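Local coordinates for PG_0823 protein (Porphyromonas gingivalis, PDB 2FSW) that probably binds DNA as a dimeric winged helix-turn-helix transcriptional regulator of the HxlR type, at residues K7-D10 / E11-V15; K17-Q20 / I21-K25; T27-I30 / I31-I34; I96-I99 / A100-G103. All coordinates share one frame; numbering follows the deposited sequence.

Contact 1 (K7-D10 / E11-V15)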
ATOM      1  N   LYS B   7       3.735 -11.703  16.535  1.00 73.77           N
ATOM      2  CA  LYS B   7       3.874 -10.337  17.058  1.00 74.04           C
ATOM      3  C   LYS B   7       2.712  -9.453  16.610  1.00 73.66           C
ATOM      4  O   LYS B   7       2.294  -9.529  15.456  1.00 73.51           O
ATOM      5  CB  LYS B   7       5.173  -9.709  16.553  1.00 74.33           C
ATOM      6  CG  LYS B   7       6.396  -9.918  17.434  1.00 74.46           C
ATOM      7  CD  LYS B   7       7.594  -9.164  16.852  1.00 74.84           C
ATOM      8  CE  LYS B   7       7.383  -7.636  16.859  1.00 76.59           C
ATOM      9  NZ  LYS B   7       7.842  -6.967  15.594  1.00 76.94           N
ATOM     10  N   ILE B   8       2.203  -8.604  17.506  1.00 73.01           N
ATOM     11  CA  ILE B   8       1.099  -7.708  17.146  1.00 72.52           C
ATOM     12  C   ILE B   8       1.588  -6.475  16.390  1.00 72.28           C
ATOM     13  O   ILE B   8       2.766  -6.118  16.457  1.00 72.18           O
ATOM     14  CB  ILE B   8       0.208  -7.290  18.358  1.00 72.42           C
ATOM     15  CG1 ILE B   8       0.959  -6.347  19.305  1.00 72.88           C
ATOM     16  CG2 ILE B   8      -0.352  -8.529  19.086  1.00 72.65           C
ATOM     17  CD1 ILE B   8       0.052  -5.480  20.160  1.00 72.93           C
ATOM     18  N   SER B   9       0.668  -5.831  15.676  1.00 71.98           N
ATOM     19  CA  SER B   9       0.971  -4.617  14.928  1.00 71.86           C
ATOM     20  C   SER B   9       0.562  -3.361  15.692  1.00 71.91           C
ATOM     21  O   SER B   9      -0.410  -2.685  15.342  1.00 71.62           O
ATOM     22  CB  SER B   9       0.332  -4.655  13.531  1.00 71.68           C
ATOM     23  OG  SER B   9       0.966  -5.624  12.711  1.00 71.44           O
ATOM     24  N   ASP B  10       1.316  -3.059  16.745  1.00 72.13           N
ATOM     25  CA  ASP B  10       1.144  -1.813  17.488  1.00 72.43           C
ATOM     26  C   ASP B  10       1.772  -0.654  16.716  1.00 72.39           C
ATOM     27  O   ASP B  10       2.010  -0.763  15.507  1.00 72.56           O
ATOM     28  CB  ASP B  10       1.752  -1.930  18.893  1.00 72.63           C
ATOM     29  CG  ASP B  10       3.146  -2.548  18.888  1.00 73.41           C
ATOM     30  OD1 ASP B  10       3.893  -2.391  17.888  1.00 74.74           O
ATOM     31  OD2 ASP B  10       3.495  -3.195  19.900  1.00 74.10           O
ATOM     32  N   GLU B  11       2.056   0.450  17.403  1.00 72.17           N
ATOM     33  CA  GLU B  11       2.664   1.599  16.735  1.00 72.07           C
ATOM     34  C   GLU B  11       4.168   1.404  16.471  1.00 71.19           C
ATOM     35  O   GLU B  11       4.809   2.242  15.837  1.00 71.69           O
ATOM     36  CB  GLU B  11       2.367   2.913  17.471  1.00 71.96           C
ATOM     37  CG  GLU B  11       2.275   4.095  16.501  1.00 72.77           C
ATOM     38  CD  GLU B  11       1.630   5.347  17.085  1.00 73.36           C
ATOM     39  OE1 GLU B  11       1.360   6.280  16.288  1.00 75.19           O
ATOM     40  OE2 GLU B  11       1.398   5.408  18.320  1.00 74.63           O
ATOM     41  N   GLU B  12       4.714   0.286  16.937  1.00 70.15           N
ATOM     42  CA  GLU B  12       6.098  -0.072  16.644  1.00 69.16           C
ATOM     43  C   GLU B  12       6.275  -1.005  15.432  1.00 68.33           C
ATOM     44  O   GLU B  12       7.386  -1.126  14.903  1.00 68.39           O
ATOM     45  CB  GLU B  12       6.718  -0.717  17.865  1.00 69.36           C
ATOM     46  CG  GLU B  12       6.932   0.272  19.003  1.00 71.10           C
ATOM     47  CD  GLU B  12       8.116  -0.102  19.831  1.00 72.48           C
ATOM     48  OE1 GLU B  12       8.073  -1.189  20.453  1.00 74.03           O
ATOM     49  OE2 GLU B  12       9.089   0.678  19.839  1.00 73.82           O
ATOM     50  N   CYS B  13       5.197  -1.666  15.010  1.00 66.21           N
ATOM     51  CA  CYS B  13       5.279  -2.638  13.925  1.00 65.21           C
ATOM     52  C   CYS B  13       5.834  -2.002  12.634  1.00 63.60           C
ATOM     53  O   CYS B  13       5.345  -0.956  12.189  1.00 62.94           O
ATOM     54  CB  CYS B  13       3.929  -3.332  13.696  1.00 65.29           C
ATOM     55  SG  CYS B  13       3.791  -4.238  12.132  1.00 65.84           S
ATOM     56  N   PRO B  14       6.868  -2.637  12.047  1.00 62.54           N
ATOM     57  CA  PRO B  14       7.559  -2.094  10.873  1.00 62.02           C
ATOM     58  C   PRO B  14       6.611  -1.950   9.673  1.00 61.36           C
ATOM     59  O   PRO B  14       6.783  -1.050   8.850  1.00 61.62           O
ATOM     60  CB  PRO B  14       8.668  -3.128  10.604  1.00 62.32           C
ATOM     61  CG  PRO B  14       8.202  -4.386  11.262  1.00 61.92           C
ATOM     62  CD  PRO B  14       7.415  -3.946  12.461  1.00 62.14           C
ATOM     63  N   VAL B  15       5.594  -2.807   9.611  1.00 60.19           N
ATOM     64  CA  VAL B  15       4.604  -2.759   8.540  1.00 59.49           C
ATOM     65  C   VAL B  15       3.633  -1.597   8.778  1.00 59.24           C
ATOM     66  O   VAL B  15       3.337  -0.828   7.863  1.00 58.37           O
ATOM     67  CB  VAL B  15       3.860  -4.126   8.393  1.00 59.07           C
ATOM     68  CG1 VAL B  15       2.774  -4.060   7.317  1.00 59.11           C
ATOM     69  CG2 VAL B  15       4.852  -5.219   8.080  1.00 57.79           C
TER

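Contact 2 (K17-Q20 / I21-K25)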
ATOM      1  N   LYS B  17       4.287   1.075  10.674  1.00 59.40           N
ATOM      2  CA  LYS B  17       5.052   2.304  10.460  1.00 59.91           C
ATOM      3  C   LYS B  17       5.023   2.667   8.973  1.00 59.85           C
ATOM      4  O   LYS B  17       4.738   3.810   8.607  1.00 59.49           O
ATOM      5  CB  LYS B  17       6.510   2.168  10.927  1.00 60.13           C
ATOM      6  CG  LYS B  17       6.733   2.062  12.437  1.00 61.45           C
ATOM      7  CD  LYS B  17       8.131   2.568  12.792  1.00 64.71           C
ATOM      8  CE  LYS B  17       8.959   1.542  13.580  1.00 66.90           C
ATOM      9  NZ  LYS B  17       9.497   0.455  12.674  1.00 68.03           N
ATOM     10  N   SER B  18       5.285   1.674   8.119  1.00 59.77           N
ATOM     11  CA  SER B  18       5.408   1.914   6.671  1.00 59.36           C
ATOM     12  C   SER B  18       4.112   2.388   6.041  1.00 59.49           C
ATOM     13  O   SER B  18       4.126   3.286   5.193  1.00 58.52           O
ATOM     14  CB  SER B  18       5.931   0.680   5.962  1.00 58.59           C
ATOM     15  OG  SER B  18       7.290   0.500   6.275  1.00 58.98           O
HETATM   16  N   MSE B  19       2.999   1.784   6.473  1.00 60.24           N
HETATM   17  CA  MSE B  19       1.672   2.144   5.975  1.00 60.99           C
HETATM   18  C   MSE B  19       1.238   3.582   6.305  1.00 61.91           C
HETATM   19  O   MSE B  19       0.378   4.131   5.617  1.00 62.53           O
HETATM   20  CB  MSE B  19       0.611   1.123   6.408  1.00 60.98           C
HETATM   21  CG  MSE B  19       0.777  -0.278   5.795  1.00 60.35           C
HETATM   22 SE   MSE B  19       1.436  -0.352   3.936  0.70 60.17          SE
HETATM   23  CE  MSE B  19       0.139   0.757   3.026  1.00 57.53           C
ATOM     24  N   GLN B  20       1.851   4.207   7.308  1.00 62.76           N
ATOM     25  CA  GLN B  20       1.642   5.648   7.546  1.00 63.83           C
ATOM     26  C   GLN B  20       2.021   6.468   6.308  1.00 63.85           C
ATOM     27  O   GLN B  20       1.304   7.392   5.911  1.00 64.16           O
ATOM     28  CB  GLN B  20       2.464   6.136   8.739  1.00 64.26           C
ATOM     29  CG  GLN B  20       2.168   5.448  10.062  1.00 66.23           C
ATOM     30  CD  GLN B  20       0.838   5.855  10.656  1.00 68.44           C
ATOM     31  OE1 GLN B  20       0.024   5.004  11.025  1.00 69.47           O
ATOM     32  NE2 GLN B  20       0.606   7.164  10.749  1.00 69.83           N
ATOM     33  N   ILE B  21       3.152   6.118   5.701  1.00 63.86           N
ATOM     34  CA  ILE B  21       3.633   6.773   4.483  1.00 63.61           C
ATOM     35  C   ILE B  21       2.866   6.319   3.235  1.00 62.96           C
ATOM     36  O   ILE B  21       2.403   7.154   2.452  1.00 62.61           O
ATOM     37  CB  ILE B  21       5.138   6.496   4.271  1.00 63.57           C
ATOM     38  CG1 ILE B  21       5.948   6.925   5.502  1.00 64.68           C
ATOM     39  CG2 ILE B  21       5.632   7.175   3.009  1.00 64.16           C
ATOM     40  CD1 ILE B  21       7.461   6.683   5.395  1.00 64.63           C
ATOM     41  N   PHE B  22       2.714   4.998   3.083  1.00 62.41           N
ATOM     42  CA  PHE B  22       2.327   4.370   1.813  1.00 62.06           C
ATOM     43  C   PHE B  22       0.834   4.158   1.623  1.00 62.08           C
ATOM     44  O   PHE B  22       0.412   3.740   0.541  1.00 61.73           O
ATOM     45  CB  PHE B  22       3.002   2.991   1.643  1.00 61.44           C
ATOM     46  CG  PHE B  22       4.502   3.019   1.659  1.00 60.81           C
ATOM     47  CD1 PHE B  22       5.215   1.979   2.271  1.00 59.62           C
ATOM     48  CD2 PHE B  22       5.218   4.048   1.040  1.00 60.35           C
ATOM     49  CE1 PHE B  22       6.607   1.983   2.297  1.00 57.29           C
ATOM     50  CE2 PHE B  22       6.630   4.061   1.072  1.00 59.71           C
ATOM     51  CZ  PHE B  22       7.317   3.018   1.703  1.00 58.52           C
ATOM     52  N   ALA B  23       0.043   4.432   2.661  1.00 62.64           N
ATOM     53  CA  ALA B  23      -1.400   4.141   2.642  1.00 62.74           C
ATOM     54  C   ALA B  23      -2.199   4.913   1.592  1.00 62.76           C
ATOM     55  O   ALA B  23      -3.294   4.514   1.238  1.00 63.08           O
ATOM     56  CB  ALA B  23      -2.014   4.339   4.024  1.00 62.89           C
ATOM     57  N   GLY B  24      -1.668   6.008   1.079  1.00 62.72           N
ATOM     58  CA  GLY B  24      -2.414   6.782   0.093  1.00 63.12           C
ATOM     59  C   GLY B  24      -2.864   5.982  -1.113  1.00 63.09           C
ATOM     60  O   GLY B  24      -2.284   4.929  -1.418  1.00 63.82           O
ATOM     61  N   LYS B  25      -3.903   6.436  -1.810  0.50 62.61           N
ATOM     62  CA  LYS B  25      -4.240   5.797  -3.090  0.50 61.90           C
ATOM     63  C   LYS B  25      -3.276   6.225  -4.211  0.50 61.38           C
ATOM     64  O   LYS B  25      -3.232   5.603  -5.277  0.50 61.26           O
ATOM     65  CB  LYS B  25      -5.705   6.014  -3.484  0.50 62.03           C
ATOM     66  CG  LYS B  25      -6.079   7.417  -3.936  0.50 62.10           C
ATOM     67  CD  LYS B  25      -7.578   7.542  -4.231  0.50 61.82           C
ATOM     68  CE  LYS B  25      -8.001   6.750  -5.473  0.50 61.34           C
ATOM     69  NZ  LYS B  25      -9.492   6.626  -5.563  0.50 60.68           N
TER
HETATM   70  O   HOH W   1      -0.336   7.724   3.868  1.00 65.05           O

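Contact 3 (T27-I30 / I31-I34)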
ATOM      1  N   THR B  27       0.236   7.560  -3.373  1.00 57.28           N
ATOM      2  CA  THR B  27       1.638   7.564  -2.918  1.00 56.64           C
ATOM      3  C   THR B  27       2.581   6.646  -3.715  1.00 56.05           C
ATOM      4  O   THR B  27       3.558   7.113  -4.285  1.00 55.44           O
ATOM      5  CB  THR B  27       1.753   7.235  -1.408  1.00 56.57           C
ATOM      6  OG1 THR B  27       0.887   8.103  -0.665  1.00 56.83           O
ATOM      7  CG2 THR B  27       3.172   7.440  -0.924  1.00 55.28           C
ATOM      8  N   LEU B  28       2.278   5.348  -3.729  1.00 55.29           N
ATOM      9  CA  LEU B  28       3.139   4.361  -4.370  1.00 55.08           C
ATOM     10  C   LEU B  28       3.149   4.475  -5.886  1.00 55.19           C
ATOM     11  O   LEU B  28       4.167   4.180  -6.521  1.00 54.39           O
ATOM     12  CB  LEU B  28       2.751   2.939  -3.937  1.00 54.56           C
ATOM     13  CG  LEU B  28       3.107   2.643  -2.482  1.00 52.70           C
ATOM     14  CD1 LEU B  28       2.455   1.346  -2.000  1.00 51.43           C
ATOM     15  CD2 LEU B  28       4.640   2.612  -2.327  1.00 50.68           C
ATOM     16  N   LEU B  29       2.014   4.890  -6.455  1.00 55.10           N
ATOM     17  CA  LEU B  29       1.903   5.102  -7.906  1.00 55.53           C
ATOM     18  C   LEU B  29       2.771   6.262  -8.391  1.00 55.30           C
ATOM     19  O   LEU B  29       3.381   6.196  -9.456  1.00 55.48           O
ATOM     20  CB  LEU B  29       0.442   5.375  -8.308  1.00 56.38           C
ATOM     21  CG  LEU B  29      -0.422   4.167  -8.712  1.00 57.83           C
ATOM     22  CD1 LEU B  29      -1.869   4.603  -8.857  1.00 57.63           C
ATOM     23  CD2 LEU B  29       0.086   3.507 -10.017  1.00 57.62           C
ATOM     24  N   ILE B  30       2.798   7.337  -7.617  1.00 54.98           N
ATOM     25  CA  ILE B  30       3.684   8.458  -7.896  1.00 55.32           C
ATOM     26  C   ILE B  30       5.149   8.002  -7.909  1.00 55.28           C
ATOM     27  O   ILE B  30       5.887   8.299  -8.859  1.00 55.28           O
ATOM     28  CB  ILE B  30       3.422   9.642  -6.915  1.00 55.25           C
ATOM     29  CG1 ILE B  30       2.092  10.313  -7.291  1.00 55.81           C
ATOM     30  CG2 ILE B  30       4.567  10.637  -6.968  1.00 55.52           C
ATOM     31  CD1 ILE B  30       1.407  11.114  -6.190  1.00 56.39           C
ATOM     32  N   ILE B  31       5.542   7.251  -6.875  1.00 55.00           N
ATOM     33  CA  ILE B  31       6.901   6.743  -6.754  1.00 54.31           C
ATOM     34  C   ILE B  31       7.194   5.811  -7.934  1.00 54.55           C
ATOM     35  O   ILE B  31       8.252   5.923  -8.555  1.00 53.91           O
ATOM     36  CB  ILE B  31       7.163   6.065  -5.357  1.00 54.39           C
ATOM     37  CG1 ILE B  31       7.058   7.119  -4.237  1.00 54.28           C
ATOM     38  CG2 ILE B  31       8.536   5.401  -5.312  1.00 52.37           C
ATOM     39  CD1 ILE B  31       7.093   6.565  -2.816  1.00 53.90           C
ATOM     40  N   PHE B  32       6.234   4.939  -8.264  1.00 54.30           N
ATOM     41  CA  PHE B  32       6.313   4.092  -9.465  1.00 54.11           C
ATOM     42  C   PHE B  32       6.598   4.904 -10.733  1.00 54.52           C
ATOM     43  O   PHE B  32       7.500   4.568 -11.506  1.00 54.68           O
ATOM     44  CB  PHE B  32       5.036   3.238  -9.628  1.00 53.14           C
ATOM     45  CG  PHE B  32       5.032   2.350 -10.865  1.00 52.26           C
ATOM     46  CD1 PHE B  32       6.050   1.407 -11.078  1.00 51.37           C
ATOM     47  CD2 PHE B  32       3.996   2.432 -11.792  1.00 49.54           C
ATOM     48  CE1 PHE B  32       6.048   0.572 -12.198  1.00 49.38           C
ATOM     49  CE2 PHE B  32       3.978   1.602 -12.922  1.00 50.00           C
ATOM     50  CZ  PHE B  32       5.007   0.675 -13.129  1.00 51.05           C
ATOM     51  N   GLN B  33       5.850   5.987 -10.928  1.00 55.27           N
ATOM     52  CA  GLN B  33       5.998   6.813 -12.128  1.00 55.55           C
ATOM     53  C   GLN B  33       7.314   7.601 -12.190  1.00 56.17           C
ATOM     54  O   GLN B  33       7.988   7.611 -13.226  1.00 55.59           O
ATOM     55  CB  GLN B  33       4.762   7.705 -12.364  1.00 55.52           C
ATOM     56  CG  GLN B  33       3.587   6.939 -12.976  1.00 54.92           C
ATOM     57  CD  GLN B  33       3.942   6.281 -14.316  1.00 56.18           C
ATOM     58  OE1 GLN B  33       4.834   6.741 -15.041  1.00 57.08           O
ATOM     59  NE2 GLN B  33       3.251   5.202 -14.642  1.00 55.14           N
ATOM     60  N   ILE B  34       7.688   8.238 -11.084  1.00 56.77           N
ATOM     61  CA  ILE B  34       9.010   8.868 -11.013  1.00 57.90           C
ATOM     62  C   ILE B  34      10.110   7.838 -11.333  1.00 58.49           C
ATOM     63  O   ILE B  34      10.898   8.045 -12.263  1.00 58.59           O
ATOM     64  CB  ILE B  34       9.271   9.561  -9.657  1.00 57.65           C
ATOM     65  CG1 ILE B  34       8.250  10.689  -9.417  1.00 58.10           C
ATOM     66  CG2 ILE B  34      10.689  10.127  -9.622  1.00 57.63           C
ATOM     67  CD1 ILE B  34       8.179  11.155  -7.944  1.00 58.02           C
TER

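Contact 4 (I96-I99 / A100-G103)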
ATOM      1  N   ILE B  96       7.340  -1.932  -4.894  1.00 49.81           N
ATOM      2  CA  ILE B  96       6.579  -1.665  -6.088  1.00 50.27           C
ATOM      3  C   ILE B  96       6.752  -2.754  -7.155  1.00 50.58           C
ATOM      4  O   ILE B  96       5.775  -3.134  -7.806  1.00 52.06           O
ATOM      5  CB  ILE B  96       6.901  -0.250  -6.602  1.00 51.05           C
ATOM      6  CG1 ILE B  96       6.300   0.780  -5.615  1.00 49.39           C
ATOM      7  CG2 ILE B  96       6.354  -0.040  -8.037  1.00 50.06           C
ATOM      8  CD1 ILE B  96       6.778   2.250  -5.882  1.00 50.10           C
ATOM      9  N   ASP B  97       7.973  -3.253  -7.329  1.00 50.04           N
ATOM     10  CA  ASP B  97       8.227  -4.436  -8.156  1.00 50.26           C
ATOM     11  C   ASP B  97       7.312  -5.594  -7.770  1.00 49.39           C
ATOM     12  O   ASP B  97       6.720  -6.258  -8.639  1.00 48.63           O
ATOM     13  CB  ASP B  97       9.674  -4.925  -7.984  1.00 50.80           C
ATOM     14  CG  ASP B  97      10.686  -4.028  -8.666  1.00 53.36           C
ATOM     15  OD1 ASP B  97      10.300  -3.213  -9.520  1.00 52.85           O
ATOM     16  OD2 ASP B  97      11.892  -4.182  -8.368  1.00 57.69           O
ATOM     17  N   GLU B  98       7.204  -5.840  -6.465  1.00 48.55           N
ATOM     18  CA  GLU B  98       6.341  -6.900  -5.995  1.00 48.39           C
ATOM     19  C   GLU B  98       4.839  -6.618  -6.246  1.00 48.51           C
ATOM     20  O   GLU B  98       4.076  -7.554  -6.504  1.00 48.39           O
ATOM     21  CB  GLU B  98       6.607  -7.239  -4.513  1.00 48.06           C
ATOM     22  CG  GLU B  98       7.920  -7.956  -4.205  1.00 49.09           C
ATOM     23  CD  GLU B  98       8.169  -9.253  -5.008  1.00 54.66           C
ATOM     24  OE1 GLU B  98       7.258 -10.084  -5.251  1.00 51.96           O
ATOM     25  OE2 GLU B  98       9.335  -9.458  -5.390  1.00 59.26           O
ATOM     26  N   ILE B  99       4.425  -5.353  -6.119  1.00 49.17           N
ATOM     27  CA  ILE B  99       3.050  -4.957  -6.409  1.00 50.01           C
ATOM     28  C   ILE B  99       2.721  -5.124  -7.890  1.00 49.98           C
ATOM     29  O   ILE B  99       1.634  -5.628  -8.245  1.00 50.33           O
ATOM     30  CB  ILE B  99       2.744  -3.506  -5.901  1.00 50.74           C
ATOM     31  CG1 ILE B  99       2.839  -3.450  -4.366  1.00 49.47           C
ATOM     32  CG2 ILE B  99       1.355  -3.045  -6.345  1.00 50.10           C
ATOM     33  CD1 ILE B  99       2.870  -2.009  -3.765  1.00 49.30           C
ATOM     34  N   ALA B 100       3.666  -4.738  -8.750  1.00 49.30           N
ATOM     35  CA  ALA B 100       3.513  -4.907 -10.194  1.00 48.73           C
ATOM     36  C   ALA B 100       3.361  -6.380 -10.552  1.00 49.56           C
ATOM     37  O   ALA B 100       2.474  -6.757 -11.342  1.00 49.47           O
ATOM     38  CB  ALA B 100       4.715  -4.306 -10.937  1.00 48.13           C
ATOM     39  N   LYS B 101       4.236  -7.208  -9.979  1.00 48.85           N
ATOM     40  CA  LYS B 101       4.184  -8.646 -10.169  1.00 49.32           C
ATOM     41  C   LYS B 101       2.815  -9.220  -9.753  1.00 49.20           C
ATOM     42  O   LYS B 101       2.248 -10.037 -10.467  1.00 47.26           O
ATOM     43  CB  LYS B 101       5.320  -9.317  -9.383  1.00 49.01           C
ATOM     44  CG  LYS B 101       5.322 -10.839  -9.415  1.00 50.59           C
ATOM     45  CD  LYS B 101       6.546 -11.381  -8.702  1.00 52.76           C
ATOM     46  CE  LYS B 101       6.455 -12.875  -8.583  1.00 56.30           C
ATOM     47  NZ  LYS B 101       7.712 -13.478  -8.030  1.00 56.45           N
ATOM     48  N   PHE B 102       2.307  -8.789  -8.595  1.00 49.09           N
ATOM     49  CA  PHE B 102       0.999  -9.256  -8.132  1.00 49.74           C
ATOM     50  C   PHE B 102      -0.093  -8.931  -9.169  1.00 50.32           C
ATOM     51  O   PHE B 102      -0.877  -9.799  -9.581  1.00 50.48           O
ATOM     52  CB  PHE B 102       0.645  -8.660  -6.744  1.00 48.48           C
ATOM     53  CG  PHE B 102      -0.715  -9.091  -6.246  1.00 47.92           C
ATOM     54  CD1 PHE B 102      -0.856 -10.250  -5.511  1.00 46.20           C
ATOM     55  CD2 PHE B 102      -1.880  -8.379  -6.624  1.00 48.24           C
ATOM     56  CE1 PHE B 102      -2.141 -10.687  -5.102  1.00 47.83           C
ATOM     57  CE2 PHE B 102      -3.136  -8.792  -6.226  1.00 48.50           C
ATOM     58  CZ  PHE B 102      -3.272  -9.948  -5.455  1.00 48.96           C
ATOM     59  N   GLY B 103      -0.135  -7.670  -9.577  1.00 50.82           N
ATOM     60  CA  GLY B 103      -1.071  -7.230 -10.572  1.00 52.39           C
ATOM     61  C   GLY B 103      -1.033  -8.012 -11.883  1.00 53.70           C
ATOM     62  O   GLY B 103      -2.088  -8.411 -12.395  1.00 52.36           O
TER
HETATM   63  O   HOH W   2       7.422 -12.651  -5.394  1.00 46.27           O

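Contact 1 (K7-D10 / E11-V15)
D10 and C13 are the two ends of a type I beta turn that leads the N-terminal arm into helix 14-22, with C13 at the N-cap. The side chain of D10 folds back over this turn. Its CB and CG lie beside E11 N only because the chain joins them there, CG being 3.8 Å from E12 N. CG stands between the backbone N and the carbonyl carbon (chi1 46°), a rotation that swings the carboxylate over the following peptides. At the tip, OD1 makes the real contact, accepting a hydrogen bond from E12 N at 3.0 Å. That N-H comes from above the carboxylate plane, 47° out of it, and the bond is bent, with an angle of 140° at the hydrogen. The same OD1 is 3.3 Å from E12 CB and 3.2 Å from C13 N. The turn's own backbone bond, C13 N to D10 O, is weak at 3.3 Å. Just before the turn, S9 CA lies 3.5 Å from C13 CB, while the C13 thiol caps a backbone N just past V15. S9 is buried and its hydroxyl is held from the other chain, by Q33 of the second subunit, whose NE2 also bonds K7 O. The arm thus lies along its partner, with I8 on A47 and S9 on F32 of that subunit. K7 reaches past the turn, its NZ 4.4 Å from P14 CD.

Contact 2 (K17-Q20 / I21-K25)
S18 and F22 meet one turn apart in the last part of helix 14-22, which leads into helix 27-34 of the winged-helix domain. The backbone bonds come first. S18 O receives two N-H groups: F22 N at 3.1 Å, and I21 N more weakly, with an angle of only 128° at the hydrogen. The F22 bond is the regular helical one, whereas the I21 bond spans three residues and is strongly bent. Nearby, a water donates to Q20 O at 2.6 Å and weakly to I21 O, so it links these two successive carbonyls.

Contacts with the second subunit cover much of this surface. The F22 ring meets F102 of that subunit, and M19 packs on its L28. The hydroxyl of S18 is hydrogen-bonded to P14 O in its own helix and to I99 O of the second subunit.

A carbonyl oxygen also lies beside the F22 ring: S18 O approaches it obliquely, 3.4 Å from F22 CD1. The ring gets there because CG sits beside the backbone N and anti to the carbonyl carbon (chi1 -59°), which leans it back along the helix.

The apolar contacts come from the same rotation and from M19. F22 CE1 lies 3.9 Å from S18 CB. M19 is a selenomethionine whose chain bends at both chi2 and chi3, curling its methyl toward the next turn, where CE lies 3.9 Å from F22 CB and 4.3 Å from A23 CB.

Contact 3 (T27-I30 / I31-I34)
I30 and I34 share the same side-chain rotation: in each, CG1 lies beside the backbone N (chi1 -73° and -61°) and CG2 points anti to it. This brings I30 CG2 to 3.8 Å from I34 CD1, the two side chains crossing obliquely one turn apart. I34 CG1 lies 3.4 Å from I30 O, the oxygen that accepts I34 N in a nearly straight bond (2.9 Å, 177° at the hydrogen).

F32 differs, with CG anti to N. Its ring leads away from the helix, although CD2 remains 4.4 Å from L29 CD2. I31 shares the isoleucine rotation, which lays its CG1 3.5 Å from T27 O, the acceptor of its own N-H.

Different faces meet different neighbours. I30 packs on L56 and L63 of helix 53-65, where E59 bonds the T27 hydroxyl; L28, I31 and F32 face I96 of helix 93-106. Q33 faces the second subunit. A largely apolar helix held between helices 53-65 and 93-106, as here, is characteristic of the core of a winged helix-turn-helix domain.

Contact 4 (I96-I99 / A100-G103)
E98 and K101 lie side by side and point the same way on helix 93-106, with E98 OE1 3.8 Å from the aliphatic K101 CD. Their charged ends do not form a direct salt bridge, OE1 and K101 NZ being 4.4 Å apart. A water joins them, donating to E98 OE1 at 2.6 Å and accepting from K101 NZ at 2.8 Å.

The two chains reach this bridge differently. K101 is extended throughout, whereas E98 bends at chi2 (-54°), which turns its carboxylate toward the lysine. E98 also packs on P94 of the second subunit.

Behind them, regular backbone bonds fix the spacing. A100 N is held by I96 O at 2.8 Å, and the next three amides each bond the carbonyl four residues earlier. A100 CB lies 3.5 Å from I96 O, and this small side chain packs on V15 of the second subunit.

Farther out, I99 rests on L28 of helix 27-34 in the same chain. I99 also packs on I95 of the second subunit, and F102 on its V92. A C-terminal helix with one side on its own domain and another on its partner is typical of the dimer interface in HxlR-type winged-helix proteins.

All four contacts are local and touch the second subunit, but their depth differs. Contact 3 is the most central, its centre about 4 Å from the centre of the chain, and almost wholly buried; contact 1, its centre about 22 Å from the chain's centre, is only partly buried and relies on a turn and a carboxylate. Contacts 1 and 2 share helix 14-22, one at its start and the other farther along; they touch at E12 O and K17 CE, 3.4 Å apart. Contact 2 then adjoins contact 3 through F22 and L28. Contact 4 meets contact 3 through I96 and I99, apolar on that side, while its more open side carries water-bridged charges.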